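PDB 3LKB: probable branched-chain amino acid ABC transporter, amino acid binding protein from Thermus thermophilus, which binds valine and probably other branched-chain amino acids, which it is thought to deliver to an ABC transporter for uptake into the cell. Local coordinates for residues 209-214 / 236-241. The protein carries 2 engineered substitutions. Numbering follows the deposited sequence.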
ATOM      1  N   GLY A 209      -9.124  -5.808   5.928  1.00  9.57           N
ATOM      2  CA  GLY A 209      -9.888  -4.509   5.929  1.00  7.54           C
ATOM      3  C   GLY A 209     -11.402  -4.681   5.752  1.00  8.09           C
ATOM      4  O   GLY A 209     -12.187  -4.187   6.533  1.00  7.53           O
ATOM      5  N   PRO A 210     -11.846  -5.423   4.724  1.00  8.72           N
ATOM      6  CA  PRO A 210     -13.319  -5.664   4.695  1.00  8.74           C
ATOM      7  C   PRO A 210     -13.884  -6.374   5.941  1.00  9.18           C
ATOM      8  O   PRO A 210     -15.001  -6.049   6.429  1.00  9.49           O
ATOM      9  CB  PRO A 210     -13.508  -6.525   3.448  1.00  8.64           C
ATOM     10  CG  PRO A 210     -12.290  -6.062   2.523  1.00  9.01           C
ATOM     11  CD  PRO A 210     -11.157  -5.949   3.533  1.00  7.35           C
ATOM     12  N   VAL A 211     -13.130  -7.334   6.467  1.00  9.00           N
ATOM     13  CA  VAL A 211     -13.591  -8.044   7.663  1.00  8.56           C
ATOM     14  C   VAL A 211     -13.704  -7.088   8.868  1.00  9.20           C
ATOM     15  O   VAL A 211     -14.735  -7.072   9.545  1.00  8.85           O
ATOM     16  CB  VAL A 211     -12.711  -9.282   7.999  1.00  8.89           C
ATOM     17  CG1 VAL A 211     -13.165  -9.936   9.348  1.00  7.23           C
ATOM     18  CG2 VAL A 211     -12.793 -10.287   6.889  1.00  5.73           C
ATOM     19  N   ALA A 212     -12.661  -6.285   9.096  1.00  8.89           N
ATOM     20  CA  ALA A 212     -12.645  -5.291  10.160  1.00  9.73           C
ATOM     21  C   ALA A 212     -13.862  -4.359  10.103  1.00 10.77           C
ATOM     22  O   ALA A 212     -14.498  -4.027  11.159  1.00 11.91           O
ATOM     23  CB  ALA A 212     -11.346  -4.479  10.085  1.00  9.21           C
ATOM     24  N   ASN A 213     -14.190  -3.910   8.895  1.00 10.47           N
ATOM     25  CA  ASN A 213     -15.350  -3.045   8.730  1.00 11.37           C
ATOM     26  C   ASN A 213     -16.663  -3.722   9.151  1.00 11.36           C
ATOM     27  O   ASN A 213     -17.540  -3.113   9.806  1.00 12.20           O
ATOM     28  CB  ASN A 213     -15.435  -2.568   7.279  1.00 11.45           C
ATOM     29  CG  ASN A 213     -14.338  -1.577   6.941  1.00 12.43           C
ATOM     30  OD1 ASN A 213     -13.868  -0.826   7.818  1.00 14.06           O
ATOM     31  ND2 ASN A 213     -13.905  -1.579   5.670  1.00  9.57           N
ATOM     32  N   ILE A 214     -16.811  -4.977   8.748  1.00 11.54           N
ATOM     33  CA  ILE A 214     -17.976  -5.745   9.140  1.00 11.33           C
ATOM     34  C   ILE A 214     -18.047  -5.882  10.684  1.00 11.76           C
ATOM     35  O   ILE A 214     -19.113  -5.660  11.257  1.00 12.73           O
ATOM     36  CB  ILE A 214     -18.009  -7.110   8.414  1.00 11.63           C
ATOM     37  CG1 ILE A 214     -18.377  -6.895   6.944  1.00  9.15           C
ATOM     38  CG2 ILE A 214     -18.999  -8.049   9.091  1.00 11.53           C
ATOM     39  CD1 ILE A 214     -18.092  -8.073   6.056  1.00  9.69           C
ATOM     40  N   PRO A 236      -2.460  -9.864  13.680  1.00 10.16           N
ATOM     41  CA  PRO A 236      -2.309  -8.500  14.176  1.00 10.20           C
ATOM     42  C   PRO A 236      -2.836  -7.442  13.249  1.00 11.32           C
ATOM     43  O   PRO A 236      -3.262  -6.400  13.722  1.00 12.45           O
ATOM     44  CB  PRO A 236      -0.789  -8.368  14.347  1.00  9.25           C
ATOM     45  CG  PRO A 236      -0.337  -9.700  14.631  1.00  7.41           C
ATOM     46  CD  PRO A 236      -1.169 -10.589  13.711  1.00  8.92           C
ATOM     47  N   ASP A 237      -2.827  -7.701  11.950  1.00 12.27           N
ATOM     48  CA  ASP A 237      -3.515  -6.835  10.999  1.00 13.79           C
ATOM     49  C   ASP A 237      -4.997  -6.652  11.307  1.00 13.51           C
ATOM     50  O   ASP A 237      -5.474  -5.510  11.359  1.00 14.95           O
ATOM     51  CB  ASP A 237      -3.336  -7.345   9.568  1.00 14.10           C
ATOM     52  CG  ASP A 237      -2.002  -8.055   9.380  1.00 21.01           C
ATOM     53  OD1 ASP A 237      -1.101  -7.321   8.909  1.00 21.48           O
ATOM     54  OD2 ASP A 237      -1.851  -9.304   9.804  1.00 25.01           O
ATOM     55  N   LEU A 238      -5.747  -7.735  11.514  1.00 12.82           N
ATOM     56  CA  LEU A 238      -7.160  -7.569  11.850  1.00 12.12           C
ATOM     57  C   LEU A 238      -7.340  -6.781  13.147  1.00 12.04           C
ATOM     58  O   LEU A 238      -8.199  -5.902  13.251  1.00 12.28           O
ATOM     59  CB  LEU A 238      -7.891  -8.912  11.938  1.00 12.65           C
ATOM     60  CG  LEU A 238      -9.437  -8.949  11.908  1.00 14.69           C
ATOM     61  CD1 LEU A 238      -9.963 -10.294  11.498  1.00 21.15           C
ATOM     62  CD2 LEU A 238      -9.887  -8.842  13.293  1.00 21.14           C
ATOM     63  N   ILE A 239      -6.541  -7.084  14.149  1.00 11.70           N
ATOM     64  CA  ILE A 239      -6.660  -6.366  15.420  1.00 11.47           C
ATOM     65  C   ILE A 239      -6.413  -4.874  15.241  1.00 11.52           C
ATOM     66  O   ILE A 239      -7.130  -4.041  15.793  1.00 13.51           O
ATOM     67  CB  ILE A 239      -5.677  -6.939  16.487  1.00 11.68           C
ATOM     68  CG1 ILE A 239      -5.913  -8.464  16.674  1.00  9.42           C
ATOM     69  CG2 ILE A 239      -5.670  -6.071  17.773  1.00  8.47           C
ATOM     70  CD1 ILE A 239      -7.355  -8.873  17.140  1.00 10.59           C
ATOM     71  N   ALA A 240      -5.423  -4.529  14.460  1.00 10.60           N
ATOM     72  CA  ALA A 240      -5.098  -3.140  14.254  1.00 10.80           C
ATOM     73  C   ALA A 240      -6.255  -2.378  13.575  1.00 11.26           C
ATOM     74  O   ALA A 240      -6.470  -1.180  13.857  1.00 11.96           O
ATOM     75  CB  ALA A 240      -3.814  -3.012  13.392  1.00  8.83           C
ATOM     76  N   LEU A 241      -6.952  -3.034  12.648  1.00 10.71           N
ATOM     77  CA  LEU A 241      -8.062  -2.378  11.885  1.00  9.73           C
ATOM     78  C   LEU A 241      -9.394  -2.459  12.617  1.00 10.23           C
ATOM     79  O   LEU A 241     -10.232  -1.589  12.436  1.00 11.41           O
ATOM     80  CB  LEU A 241      -8.232  -3.028  10.523  1.00  8.49           C
ATOM     81  CG  LEU A 241      -7.055  -2.880   9.563  1.00 10.50           C
ATOM     82  CD1 LEU A 241      -7.261  -3.728   8.342  1.00 11.98           C
ATOM     83  CD2 LEU A 241      -6.922  -1.406   9.135  1.00 10.97           C
TER
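Leu241 lies against the face of helix 208-220 that Gly209 and Ala212 make up, one turn apart, and touches both with different parts of its side chain. Its CB abuts the methyl of Ala212, CB to CB 3.5 Å, each of these two side chains starting out toward the other helix. From there CG stands beside the backbone N of Leu241 (chi1 -65°), which carries the branch back toward the start of helix 208-220, where CD1 rests on bare backbone, 3.7 Å from Gly209 CA and equally far from Gly209 N. With small residues at both places, the backbones come close: Ala212 CA and Leu241 CA are 5.7 Å apart, and the local axes approach to 8.9 Å at a crossing angle of -43°.

In the fold these are successive helices of a Rossmann-like beta-alpha-beta-alpha-beta run, in which parallel strands 201-205, 226-229 and 250-253 lie side by side in the sheet of one lobe of the periplasmic binding protein. Nearer that sheet, a second apolar pair forms. Val211 CG1, anti to its own N (chi1 175°), meets Leu238 CD1 at 3.9 Å, a looser touch between side chains that run roughly perpendicular to each other. Both residues are buried; Val211 also packs on His204 of strand 201-205, and Leu238 on Ala246. Polar links flank the apolar seam: Asp22 OD2 accepts a hydrogen bond from Gly209 N, while Lys216 NZ, further along helix 208-220, reaches Leu241 O and ties the end of the shorter helix to its neighbour.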